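Local coordinates for protein N-terminal acetyltransferase B complex subunit MDM20 (PDB 5K04) that serves as the non-catalytic subunit of the NatB N-terminal acetyltransferase complex, probably wrapping the catalytic subunit NAT3 in a helical-repeat scaffold, at residues A[295-299]-A[320-324]; A[532-536]-A[581-586]; A[655-659]-A[710-715]; A[355-359]-A[371-375]. All coordinates share one frame; numbering follows the deposited sequence.

Interaction 1: residues A[295-299]-A[320-324]; sequences ETSVE and LPTSF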
loop_
_atom_site.group_PDB
_atom_site.type_symbol
_atom_site.label_atom_id
_atom_site.label_comp_id
_atom_site.label_asym_id
_atom_site.label_seq_id
_atom_site.Cartn_x
_atom_site.Cartn_y
_atom_site.Cartn_z
ATOM N N GLU A 295 -7.262 -33.931 -21.796
ATOM C CA GLU A 295 -6.550 -34.867 -20.923
ATOM C C GLU A 295 -5.059 -34.962 -21.237
ATOM O O GLU A 295 -4.216 -34.808 -20.346
ATOM C CB GLU A 295 -7.189 -36.252 -21.024
ATOM C CG GLU A 295 -8.084 -36.602 -19.876
ATOM C CD GLU A 295 -8.330 -38.081 -19.796
ATOM O OE1 GLU A 295 -9.091 -38.595 -20.643
ATOM O OE2 GLU A 295 -7.741 -38.731 -18.904
ATOM N N THR A 296 -4.717 -35.284 -22.487
ATOM C CA THR A 296 -3.326 -35.592 -22.811
ATOM C C THR A 296 -2.424 -34.379 -22.607
ATOM O O THR A 296 -1.278 -34.519 -22.165
ATOM C CB THR A 296 -3.216 -36.106 -24.248
ATOM O OG1 THR A 296 -3.230 -35.000 -25.153
ATOM C CG2 THR A 296 -4.392 -36.983 -24.570
ATOM N N SER A 297 -2.922 -33.178 -22.915
ATOM C CA SER A 297 -2.091 -31.995 -22.734
ATOM C C SER A 297 -1.983 -31.593 -21.265
ATOM O O SER A 297 -0.987 -30.976 -20.874
ATOM C CB SER A 297 -2.608 -30.837 -23.593
ATOM O OG SER A 297 -3.997 -30.920 -23.810
ATOM N N VAL A 298 -2.966 -31.953 -20.434
ATOM C CA VAL A 298 -2.798 -31.784 -18.993
ATOM C C VAL A 298 -1.730 -32.735 -18.474
ATOM O O VAL A 298 -0.857 -32.345 -17.689
ATOM C CB VAL A 298 -4.133 -31.990 -18.256
ATOM C CG1 VAL A 298 -3.891 -32.303 -16.777
ATOM C CG2 VAL A 298 -4.988 -30.764 -18.376
ATOM N N GLU A 299 -1.788 -34.000 -18.898
ATOM C CA GLU A 299 -0.790 -34.979 -18.475
ATOM C C GLU A 299 0.610 -34.579 -18.932
ATOM O O GLU A 299 1.582 -34.754 -18.192
ATOM C CB GLU A 299 -1.172 -36.367 -19.003
ATOM C CG GLU A 299 -2.380 -36.995 -18.297
ATOM C CD GLU A 299 -2.973 -38.186 -19.053
ATOM O OE1 GLU A 299 -2.412 -38.578 -20.102
ATOM O OE2 GLU A 299 -4.007 -38.730 -18.599
ATOM N N LEU A 320 -10.018 -29.922 -14.469
ATOM C CA LEU A 320 -9.195 -31.094 -14.661
ATOM C C LEU A 320 -10.061 -32.348 -14.720
ATOM O O LEU A 320 -11.005 -32.492 -13.939
ATOM C CB LEU A 320 -8.172 -31.193 -13.542
ATOM C CG LEU A 320 -7.297 -29.937 -13.639
ATOM C CD1 LEU A 320 -6.387 -29.764 -12.430
ATOM C CD2 LEU A 320 -6.501 -29.944 -14.945
ATOM N N PRO A 321 -9.773 -33.252 -15.649
ATOM C CA PRO A 321 -10.540 -34.501 -15.725
ATOM C C PRO A 321 -10.319 -35.358 -14.485
ATOM O O PRO A 321 -9.227 -35.393 -13.913
ATOM C CB PRO A 321 -9.993 -35.174 -16.988
ATOM C CG PRO A 321 -8.624 -34.576 -17.166
ATOM C CD PRO A 321 -8.733 -33.165 -16.687
ATOM N N THR A 322 -11.380 -36.060 -14.070
ATOM C CA THR A 322 -11.302 -36.897 -12.875
ATOM C C THR A 322 -10.347 -38.078 -13.053
ATOM O O THR A 322 -9.884 -38.645 -12.059
ATOM C CB THR A 322 -12.708 -37.378 -12.482
ATOM O OG1 THR A 322 -13.313 -38.061 -13.586
ATOM C CG2 THR A 322 -13.590 -36.192 -12.085
ATOM N N SER A 323 -10.010 -38.429 -14.293
ATOM C CA SER A 323 -9.019 -39.476 -14.533
ATOM C C SER A 323 -7.608 -39.018 -14.163
ATOM O O SER A 323 -6.824 -39.800 -13.609
ATOM C CB SER A 323 -9.068 -39.902 -15.997
ATOM O OG SER A 323 -8.804 -38.800 -16.847
ATOM N N PHE A 324 -7.257 -37.769 -14.492
ATOM C CA PHE A 324 -5.927 -37.258 -14.165
ATOM C C PHE A 324 -5.707 -37.234 -12.662
ATOM O O PHE A 324 -4.656 -37.662 -12.168
ATOM C CB PHE A 324 -5.742 -35.857 -14.753
ATOM C CG PHE A 324 -4.618 -35.071 -14.119
ATOM C CD1 PHE A 324 -3.294 -35.316 -14.465
ATOM C CD2 PHE A 324 -4.889 -34.080 -13.185
ATOM C CE1 PHE A 324 -2.264 -34.591 -13.882
ATOM C CE2 PHE A 324 -3.866 -33.350 -12.601
ATOM C CZ PHE A 324 -2.550 -33.603 -12.948
#
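Glu295 and Pro321 face each other with their CA atoms 6.6 Å apart, where the first turn of helix 295-305 runs past the loop leading into helix 322-326, and the backbones stay about as close at Glu299 and Phe324. Val298 carries the apolar part. Its CG1, set anti to the backbone N (chi1 160°), sits 3.8 Å from the centroid of the Phe324 ring and only 11° off the ring normal, a CH-pi contact made almost squarely over the face. The other branch, Val298 CG2, turns to Leu320 and meets its CD2 at 3.8 Å, and the valine fork thus spans both residues. Tyr302 and Phe346 approach the same phenylalanine ring edge-to-face, while Val298 also touches Ile284 on helix 277-289. Pairing of successive short helices through apolar side chains is in keeping with the helical-repeat architecture of this TPR-clan family. Pro321 stands at the N-cap position of helix 322-326, and its ring packs against the aliphatic part of Glu295, CG to CG at 3.4 Å. Beyond that point the extended glutamate chain reaches along the helix start to Ser323, whose OG donates a hydrogen bond to Glu295 OE2. The modelled separation is very short, so its exact length is doubtful. Glu299 lies at the margin, its CG oblique to the Phe324 ring at 4.3 Å from CD1.

Interaction 2: residues A[532-536]-A[581-586]; sequences IHYLK and YSIVFE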
loop_
_atom_site.group_PDB
_atom_site.type_symbol
_atom_site.label_atom_id
_atom_site.label_comp_id
_atom_site.label_asym_id
_atom_site.label_seq_id
_atom_site.Cartn_x
_atom_site.Cartn_y
_atom_site.Cartn_z
ATOM N N ILE A 532 -1.519 16.328 17.751
ATOM C CA ILE A 532 -2.681 17.198 17.894
ATOM C C ILE A 532 -2.681 18.246 16.787
ATOM O O ILE A 532 -3.720 18.530 16.175
ATOM C CB ILE A 532 -2.698 17.849 19.289
ATOM C CG1 ILE A 532 -2.815 16.787 20.377
ATOM C CG2 ILE A 532 -3.829 18.844 19.399
ATOM C CD1 ILE A 532 -3.865 15.757 20.089
ATOM N N HIS A 533 -1.508 18.819 16.496
ATOM C CA HIS A 533 -1.428 19.828 15.447
ATOM C C HIS A 533 -1.750 19.249 14.067
ATOM O O HIS A 533 -2.311 19.954 13.224
ATOM C CB HIS A 533 -0.050 20.479 15.444
ATOM C CG HIS A 533 0.081 21.560 14.422
ATOM N ND1 HIS A 533 -0.572 22.771 14.537
ATOM C CD2 HIS A 533 0.762 21.607 13.253
ATOM C CE1 HIS A 533 -0.284 23.524 13.490
ATOM N NE2 HIS A 533 0.525 22.843 12.698
ATOM N N TYR A 534 -1.417 17.975 13.822
ATOM C CA TYR A 534 -1.826 17.326 12.573
ATOM C C TYR A 534 -3.347 17.212 12.481
ATOM O O TYR A 534 -3.932 17.440 11.415
ATOM C CB TYR A 534 -1.182 15.939 12.465
ATOM C CG TYR A 534 -1.685 15.131 11.287
ATOM C CD1 TYR A 534 -1.150 15.309 10.012
ATOM C CD2 TYR A 534 -2.700 14.200 11.436
ATOM C CE1 TYR A 534 -1.615 14.585 8.919
ATOM C CE2 TYR A 534 -3.167 13.473 10.348
ATOM C CZ TYR A 534 -2.625 13.669 9.093
ATOM O OH TYR A 534 -3.086 12.943 8.018
ATOM N N LEU A 535 -4.004 16.849 13.588
ATOM C CA LEU A 535 -5.455 16.652 13.559
ATOM C C LEU A 535 -6.192 17.951 13.237
ATOM O O LEU A 535 -7.100 17.973 12.402
ATOM C CB LEU A 535 -5.938 16.091 14.897
ATOM C CG LEU A 535 -5.391 14.758 15.415
ATOM C CD1 LEU A 535 -6.016 14.435 16.767
ATOM C CD2 LEU A 535 -5.652 13.663 14.443
ATOM N N LYS A 536 -5.829 19.042 13.917
ATOM C CA LYS A 536 -6.482 20.328 13.690
ATOM C C LYS A 536 -6.140 20.900 12.322
ATOM O O LYS A 536 -6.907 21.701 11.781
ATOM C CB LYS A 536 -6.089 21.307 14.794
ATOM C CG LYS A 536 -6.024 20.677 16.192
ATOM C CD LYS A 536 -7.366 20.051 16.628
ATOM C CE LYS A 536 -8.410 21.121 16.935
ATOM N NZ LYS A 536 -9.792 20.589 16.907
ATOM N N TYR A 581 -9.552 13.081 20.240
ATOM C CA TYR A 581 -8.418 13.966 20.473
ATOM C C TYR A 581 -8.646 15.326 19.825
ATOM O O TYR A 581 -8.253 16.356 20.379
ATOM C CB TYR A 581 -7.128 13.299 19.971
ATOM C CG TYR A 581 -6.634 12.226 20.926
ATOM C CD1 TYR A 581 -5.871 12.560 22.045
ATOM C CD2 TYR A 581 -6.932 10.888 20.721
ATOM C CE1 TYR A 581 -5.414 11.590 22.935
ATOM C CE2 TYR A 581 -6.476 9.911 21.602
ATOM C CZ TYR A 581 -5.725 10.271 22.718
ATOM O OH TYR A 581 -5.282 9.298 23.590
ATOM N N SER A 582 -9.309 15.349 18.667
ATOM C CA SER A 582 -9.616 16.613 18.007
ATOM C C SER A 582 -10.544 17.466 18.864
ATOM O O SER A 582 -10.407 18.696 18.910
ATOM C CB SER A 582 -10.251 16.347 16.642
ATOM O OG SER A 582 -9.411 15.551 15.821
ATOM N N ILE A 583 -11.488 16.824 19.553
ATOM C CA ILE A 583 -12.464 17.536 20.375
ATOM C C ILE A 583 -11.833 18.012 21.678
ATOM O O ILE A 583 -11.979 19.172 22.066
ATOM C CB ILE A 583 -13.677 16.630 20.635
ATOM C CG1 ILE A 583 -14.416 16.371 19.320
ATOM C CG2 ILE A 583 -14.572 17.241 21.697
ATOM C CD1 ILE A 583 -15.237 15.084 19.287
ATOM N N VAL A 584 -11.126 17.113 22.365
ATOM C CA VAL A 584 -10.389 17.461 23.579
ATOM C C VAL A 584 -9.604 18.753 23.385
ATOM O O VAL A 584 -9.605 19.640 24.250
ATOM C CB VAL A 584 -9.458 16.298 23.972
ATOM C CG1 VAL A 584 -8.473 16.746 25.046
ATOM C CG2 VAL A 584 -10.268 15.103 24.422
ATOM N N PHE A 585 -8.939 18.891 22.235
ATOM C CA PHE A 585 -8.069 20.030 21.972
ATOM C C PHE A 585 -8.700 21.043 21.015
ATOM O O PHE A 585 -7.993 21.805 20.351
ATOM C CB PHE A 585 -6.710 19.550 21.460
ATOM C CG PHE A 585 -5.913 18.779 22.495
ATOM C CD1 PHE A 585 -5.178 19.449 23.472
ATOM C CD2 PHE A 585 -5.911 17.388 22.502
ATOM C CE1 PHE A 585 -4.438 18.742 24.423
ATOM C CE2 PHE A 585 -5.180 16.675 23.447
ATOM C CZ PHE A 585 -4.442 17.347 24.413
ATOM N N GLU A 586 -10.031 21.077 20.958
ATOM C CA GLU A 586 -10.756 22.129 20.254
ATOM C C GLU A 586 -10.976 23.295 21.214
ATOM O O GLU A 586 -11.432 23.096 22.346
ATOM C CB GLU A 586 -12.089 21.592 19.714
ATOM C CG GLU A 586 -12.980 22.596 18.966
ATOM C CD GLU A 586 -12.234 23.458 17.953
ATOM O OE1 GLU A 586 -11.324 22.952 17.271
ATOM O OE2 GLU A 586 -12.559 24.660 17.857
HETATM O O HOH W 1 -9.662 17.072 13.341
#
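Ile532 stands over one face of the Phe585 ring, the two side chains crossing at about a right angle. Its CG1 lies 4.1 Å from the ring centroid and 24° off the normal, a CH-pi contact displaced toward the rim, while Ile532 CD1 reaches Phe585 CD2 at 3.6 Å. Val584 CG1 covers the opposite face, so the ring is held between two aliphatic groups. One turn on, Leu535 crosses Tyr581 obliquely, with CD1 of the leucine 3.6 Å from CB of the tyrosine; the tyrosine ring extends past the leucine, and its OH bonds to Glu671 and Thr520. Lys536 supplies the polar side. Its chain bends at chi2 and chi3 (-59° and -71°), curling over the end of helix 571-584 to bring NZ within 2.8 Å of Ser582 O, tilted from the carbonyl plane. The same NZ forms a salt bridge with Glu586 OE1 at 2.8 Å, received on the anti lone pair of that oxygen. Glu586 OE2 meanwhile accepts from the backbone N of Gln588 and Asp589, which fixes the carboxylate. A water donates to both Leu535 O and Ser582 OG, the latter also bonded to Leu578 O. Leu516 of helix 506-521 adjoins the apolar layer, making this a helix-helix interface of an alpha-helical scaffold, with a lysine from helix 525-537 meeting the C-terminal end of helix 571-584.

Interaction 3: residues A[655-659]-A[710-715]; sequences ENLLS and RQHEII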
loop_
_atom_site.group_PDB
_atom_site.type_symbol
_atom_site.label_atom_id
_atom_site.label_comp_id
_atom_site.label_asym_id
_atom_site.label_seq_id
_atom_site.Cartn_x
_atom_site.Cartn_y
_atom_site.Cartn_z
ATOM N N GLU A 655 -15.332 -13.701 28.359
ATOM C CA GLU A 655 -15.447 -14.964 29.088
ATOM C C GLU A 655 -14.277 -15.897 28.796
ATOM O O GLU A 655 -13.954 -16.755 29.624
ATOM C CB GLU A 655 -16.777 -15.651 28.771
ATOM C CG GLU A 655 -16.954 -16.068 27.348
ATOM C CD GLU A 655 -18.326 -16.682 27.101
ATOM O OE1 GLU A 655 -19.008 -17.027 28.095
ATOM O OE2 GLU A 655 -18.725 -16.810 25.918
ATOM N N ASN A 656 -13.641 -15.757 27.629
ATOM C CA ASN A 656 -12.354 -16.396 27.362
ATOM C C ASN A 656 -11.257 -15.419 27.771
ATOM O O ASN A 656 -10.882 -14.530 26.997
ATOM C CB ASN A 656 -12.221 -16.783 25.895
ATOM C CG ASN A 656 -10.782 -17.143 25.518
ATOM O OD1 ASN A 656 -10.016 -17.644 26.344
ATOM N ND2 ASN A 656 -10.414 -16.881 24.272
ATOM N N LEU A 657 -10.724 -15.601 28.984
ATOM C CA LEU A 657 -9.740 -14.666 29.525
ATOM C C LEU A 657 -8.474 -14.582 28.682
ATOM O O LEU A 657 -7.773 -13.562 28.733
ATOM C CB LEU A 657 -9.388 -15.061 30.961
ATOM C CG LEU A 657 -10.464 -14.687 31.980
ATOM C CD1 LEU A 657 -10.205 -15.286 33.359
ATOM C CD2 LEU A 657 -10.499 -13.192 32.065
ATOM N N LEU A 658 -8.155 -15.627 27.911
ATOM C CA LEU A 658 -6.964 -15.605 27.071
ATOM C C LEU A 658 -7.147 -14.784 25.791
ATOM O O LEU A 658 -6.148 -14.461 25.135
ATOM C CB LEU A 658 -6.545 -17.037 26.734
ATOM C CG LEU A 658 -6.014 -17.854 27.913
ATOM C CD1 LEU A 658 -5.805 -19.274 27.459
ATOM C CD2 LEU A 658 -4.721 -17.310 28.482
ATOM N N SER A 659 -8.390 -14.430 25.436
ATOM C CA SER A 659 -8.637 -13.577 24.277
ATOM C C SER A 659 -7.954 -12.227 24.419
ATOM O O SER A 659 -8.014 -11.583 25.477
ATOM C CB SER A 659 -10.132 -13.346 24.067
ATOM O OG SER A 659 -10.325 -12.442 22.983
ATOM N N ARG A 710 -5.548 -16.267 36.619
ATOM C CA ARG A 710 -6.538 -17.124 35.983
ATOM C C ARG A 710 -6.105 -17.530 34.575
ATOM O O ARG A 710 -6.304 -18.676 34.165
ATOM C CB ARG A 710 -7.880 -16.398 35.996
ATOM C CG ARG A 710 -8.340 -16.159 37.439
ATOM C CD ARG A 710 -9.449 -15.137 37.585
ATOM N NE ARG A 710 -10.648 -15.523 36.856
ATOM C CZ ARG A 710 -11.618 -14.673 36.542
ATOM N NH1 ARG A 710 -11.518 -13.400 36.905
ATOM N NH2 ARG A 710 -12.677 -15.091 35.867
ATOM N N GLN A 711 -5.487 -16.611 33.829
ATOM C CA GLN A 711 -4.940 -16.967 32.522
ATOM C C GLN A 711 -3.806 -17.985 32.655
ATOM O O GLN A 711 -3.724 -18.940 31.870
ATOM C CB GLN A 711 -4.460 -15.708 31.795
ATOM C CG GLN A 711 -5.558 -14.962 31.047
ATOM C CD GLN A 711 -5.046 -13.673 30.418
ATOM O OE1 GLN A 711 -4.696 -13.627 29.232
ATOM N NE2 GLN A 711 -4.977 -12.626 31.225
ATOM N N HIS A 712 -2.926 -17.803 33.647
ATOM C CA HIS A 712 -1.851 -18.766 33.886
ATOM C C HIS A 712 -2.395 -20.143 34.262
ATOM O O HIS A 712 -1.817 -21.169 33.884
ATOM C CB HIS A 712 -0.913 -18.242 34.979
ATOM C CG HIS A 712 -0.046 -17.113 34.530
ATOM N ND1 HIS A 712 0.955 -16.579 35.314
ATOM C CD2 HIS A 712 -0.029 -16.415 33.370
ATOM C CE1 HIS A 712 1.561 -15.609 34.650
ATOM N NE2 HIS A 712 0.983 -15.490 33.467
ATOM N N GLU A 713 -3.497 -20.181 35.026
ATOM C CA GLU A 713 -4.099 -21.449 35.436
ATOM C C GLU A 713 -4.711 -22.185 34.248
ATOM O O GLU A 713 -4.600 -23.412 34.145
ATOM C CB GLU A 713 -5.162 -21.208 36.512
ATOM C CG GLU A 713 -4.606 -20.703 37.834
ATOM C CD GLU A 713 -5.685 -20.409 38.875
ATOM O OE1 GLU A 713 -6.879 -20.349 38.513
ATOM O OE2 GLU A 713 -5.323 -20.227 40.058
ATOM N N ILE A 714 -5.371 -21.451 33.350
ATOM C CA ILE A 714 -5.975 -22.065 32.167
ATOM C C ILE A 714 -4.892 -22.664 31.284
ATOM O O ILE A 714 -5.037 -23.773 30.757
ATOM C CB ILE A 714 -6.816 -21.021 31.402
ATOM C CG1 ILE A 714 -7.968 -20.486 32.269
ATOM C CG2 ILE A 714 -7.338 -21.583 30.088
ATOM C CD1 ILE A 714 -8.520 -19.143 31.770
ATOM N N ILE A 715 -3.780 -21.942 31.135
ATOM C CA ILE A 715 -2.661 -22.389 30.313
ATOM C C ILE A 715 -2.036 -23.654 30.891
ATOM O O ILE A 715 -1.759 -24.614 30.162
ATOM C CB ILE A 715 -1.644 -21.239 30.185
ATOM C CG1 ILE A 715 -2.193 -20.181 29.226
ATOM C CG2 ILE A 715 -0.281 -21.754 29.779
ATOM C CD1 ILE A 715 -1.359 -18.904 29.162
HETATM O O HOH W 2 -3.761 -14.691 26.397
#
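A type I beta turn, Asn656 to Ser659, presses its two central leucines against helix 707-717, the Leu658 and Gln711 CA atoms coming within 6.0 Å. Leu657 sends CD1 over one face of the Arg710 guanidinium, 3.5 Å from NH2 and offset toward the rim; a bend at chi3 (60°) turns that face to the leucine, and NH1 bonds to Leu705 O. Leu658 lies antiparallel alongside the side chains of Gln711 and Ile714: its CD2 meets Gln711 CG at 3.6 Å, and its CD1 meets Ile714 CG2 at 3.8 Å. Leu658 CD2 also touches Ile715 CD1. An Asx turn overlaps the start of the beta turn: Asn656 OD1 accepts from Leu658 N at 3.2 Å with the donor well above the carbonyl plane, within the loop that leads into helix 661-682. Gln711 has its amide beside the turn, where OE1 and Leu657 O, two acceptors 3.1 Å apart, make no bond. Instead OE1 accepts from Asn423 ND2 and from a water that also donates to Leu658 O, while NE2 donates to Leu707 O, and these partners hold the amide in a buried setting. Helix 729-747 lies alongside, touching Gln711 and Ile715 through Ile739.

Interaction 4: residues A[355-359]-A[371-375]; sequences VYERF and PVNEL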
loop_
_atom_site.group_PDB
_atom_site.type_symbol
_atom_site.label_atom_id
_atom_site.label_comp_id
_atom_site.label_asym_id
_atom_site.label_seq_id
_atom_site.Cartn_x
_atom_site.Cartn_y
_atom_site.Cartn_z
ATOM N N VAL A 355 4.603 -36.100 5.292
ATOM C CA VAL A 355 5.565 -35.583 4.324
ATOM C C VAL A 355 6.563 -34.671 5.015
ATOM O O VAL A 355 7.769 -34.714 4.727
ATOM C CB VAL A 355 4.841 -34.854 3.181
ATOM C CG1 VAL A 355 5.848 -34.313 2.175
ATOM C CG2 VAL A 355 3.857 -35.777 2.502
ATOM N N TYR A 356 6.075 -33.834 5.940
ATOM C CA TYR A 356 6.960 -33.033 6.781
ATOM C C TYR A 356 8.037 -33.899 7.437
ATOM O O TYR A 356 9.226 -33.563 7.407
ATOM C CB TYR A 356 6.153 -32.284 7.844
ATOM C CG TYR A 356 7.069 -31.618 8.840
ATOM C CD1 TYR A 356 7.680 -30.404 8.539
ATOM C CD2 TYR A 356 7.374 -32.229 10.052
ATOM C CE1 TYR A 356 8.555 -29.806 9.427
ATOM C CE2 TYR A 356 8.254 -31.648 10.949
ATOM C CZ TYR A 356 8.838 -30.434 10.639
ATOM O OH TYR A 356 9.699 -29.848 11.538
ATOM N N GLU A 357 7.641 -35.028 8.024
ATOM C CA GLU A 357 8.618 -35.883 8.696
ATOM C C GLU A 357 9.673 -36.424 7.739
ATOM O O GLU A 357 10.778 -36.756 8.179
ATOM C CB GLU A 357 7.916 -37.036 9.414
ATOM C CG GLU A 357 7.104 -36.617 10.648
ATOM C CD GLU A 357 7.955 -36.111 11.813
ATOM O OE1 GLU A 357 9.193 -36.261 11.770
ATOM O OE2 GLU A 357 7.373 -35.567 12.779
ATOM N N ARG A 358 9.368 -36.503 6.444
ATOM C CA ARG A 358 10.333 -36.969 5.454
ATOM C C ARG A 358 11.215 -35.855 4.911
ATOM O O ARG A 358 12.255 -36.144 4.317
ATOM C CB ARG A 358 9.613 -37.652 4.288
ATOM C CG ARG A 358 9.148 -39.076 4.584
ATOM C CD ARG A 358 8.014 -39.474 3.652
ATOM N NE ARG A 358 8.410 -39.394 2.248
ATOM C CZ ARG A 358 7.558 -39.266 1.228
ATOM N NH1 ARG A 358 6.246 -39.195 1.448
ATOM N NH2 ARG A 358 8.021 -39.202 -0.017
ATOM N N PHE A 359 10.830 -34.596 5.099
ATOM C CA PHE A 359 11.588 -33.460 4.579
ATOM C C PHE A 359 11.610 -32.304 5.584
ATOM O O PHE A 359 11.441 -31.137 5.211
ATOM C CB PHE A 359 11.010 -32.974 3.245
ATOM C CG PHE A 359 10.799 -34.055 2.215
ATOM C CD1 PHE A 359 9.603 -34.746 2.149
ATOM C CD2 PHE A 359 11.775 -34.337 1.275
ATOM C CE1 PHE A 359 9.395 -35.733 1.191
ATOM C CE2 PHE A 359 11.577 -35.327 0.306
ATOM C CZ PHE A 359 10.387 -36.027 0.271
ATOM N N PRO A 371 9.758 -26.068 0.634
ATOM C CA PRO A 371 8.430 -26.296 0.048
ATOM C C PRO A 371 7.509 -27.162 0.906
ATOM O O PRO A 371 6.290 -27.103 0.710
ATOM C CB PRO A 371 8.750 -26.971 -1.294
ATOM C CG PRO A 371 10.172 -26.600 -1.583
ATOM C CD PRO A 371 10.848 -26.523 -0.249
ATOM N N VAL A 372 8.041 -27.953 1.852
ATOM C CA VAL A 372 7.176 -28.747 2.734
ATOM C C VAL A 372 6.218 -27.862 3.510
ATOM O O VAL A 372 5.127 -28.300 3.901
ATOM C CB VAL A 372 8.003 -29.581 3.723
ATOM C CG1 VAL A 372 7.134 -30.642 4.328
ATOM C CG2 VAL A 372 9.134 -30.208 3.037
ATOM N N ASN A 373 6.620 -26.623 3.778
ATOM C CA ASN A 373 5.810 -25.762 4.612
ATOM C C ASN A 373 4.681 -25.103 3.844
ATOM O O ASN A 373 3.912 -24.331 4.433
ATOM C CB ASN A 373 6.729 -24.765 5.300
ATOM C CG ASN A 373 7.569 -25.444 6.361
ATOM O OD1 ASN A 373 7.072 -26.350 7.049
ATOM N ND2 ASN A 373 8.842 -25.048 6.483
ATOM N N GLU A 374 4.585 -25.391 2.541
ATOM C CA GLU A 374 3.346 -25.150 1.821
ATOM C C GLU A 374 2.276 -26.118 2.297
ATOM O O GLU A 374 1.107 -25.745 2.449
ATOM C CB GLU A 374 3.579 -25.302 0.317
ATOM C CG GLU A 374 4.499 -24.243 -0.318
ATOM C CD GLU A 374 3.930 -22.816 -0.270
ATOM O OE1 GLU A 374 4.692 -21.866 0.027
ATOM O OE2 GLU A 374 2.712 -22.650 -0.524
ATOM N N LEU A 375 2.676 -27.371 2.559
ATOM C CA LEU A 375 1.764 -28.393 3.060
ATOM C C LEU A 375 1.461 -28.198 4.543
ATOM O O LEU A 375 0.295 -28.274 4.958
ATOM C CB LEU A 375 2.358 -29.783 2.810
ATOM C CG LEU A 375 2.501 -30.069 1.316
ATOM C CD1 LEU A 375 2.695 -31.558 1.008
ATOM C CD2 LEU A 375 1.269 -29.539 0.600
#
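Val372, near the start of helix 372-383, meets Tyr356 and Phe359 with its two methyl branches, its CA lying 5.9 Å from that of Tyr356. CG1, anti to the backbone N (chi1 -164°), points at the helix backbone and comes 3.4 Å from Tyr356 CA, with the tyrosine CB at 4.0 Å. The other methyl, CG2, settles on the end of helix 353-358, 3.3 Å from both the CB and the carbonyl O of Phe359. That oxygen takes its hydrogen bond from Asn370 ND2, just before helix 372-383. Leu337 of helix 337-346 touches both Val372 and Phe359. At Asn373 the amide oxygen OD1 stands oblique to the Tyr356 ring, 4.4 Å from CD1, and bonds to Thr376 OG1, while ND2 donates to Asp405 OD2. Leu375, three residues after Val372, brings CD1 to 4.3 Å from Val355 CG1, a looser apolar contact. These helices belong to the TPR-clan family region, here joined by a connection without helix or strand. No hydrogen bond spans the two segments, so cohesion across this buried contact comes largely from a branched valine fitted against backbone and CB atoms, with Leu375 on Val355 adding to it, while the carbonyl of Phe359 and the amide of Asn373 are satisfied by neighbours beyond it.

In the fold
From the N terminus the chain reaches interaction 1 first, where a 20-residue excursion, just over half helical, is closed between helices 295-305 and 322-326. Interaction 4 follows, closing the 11-residue non-helical connection between helices 353-358 and 372-383; its centre lies about 26 Å from that of interaction 1, in the same TPR-clan region. Interaction 2 comes next, closing a 44-residue excursion, about a third of it helix, and bringing helix 525-537 against helix 571-584 on the opposite side of the chain's centre from both. Last, interaction 3 spans 50 residues, tying the loop before helix 661-682 to helix 707-717. The four are in series, none nesting or crossing, and none touches another: each ties together its own part of one helical scaffold.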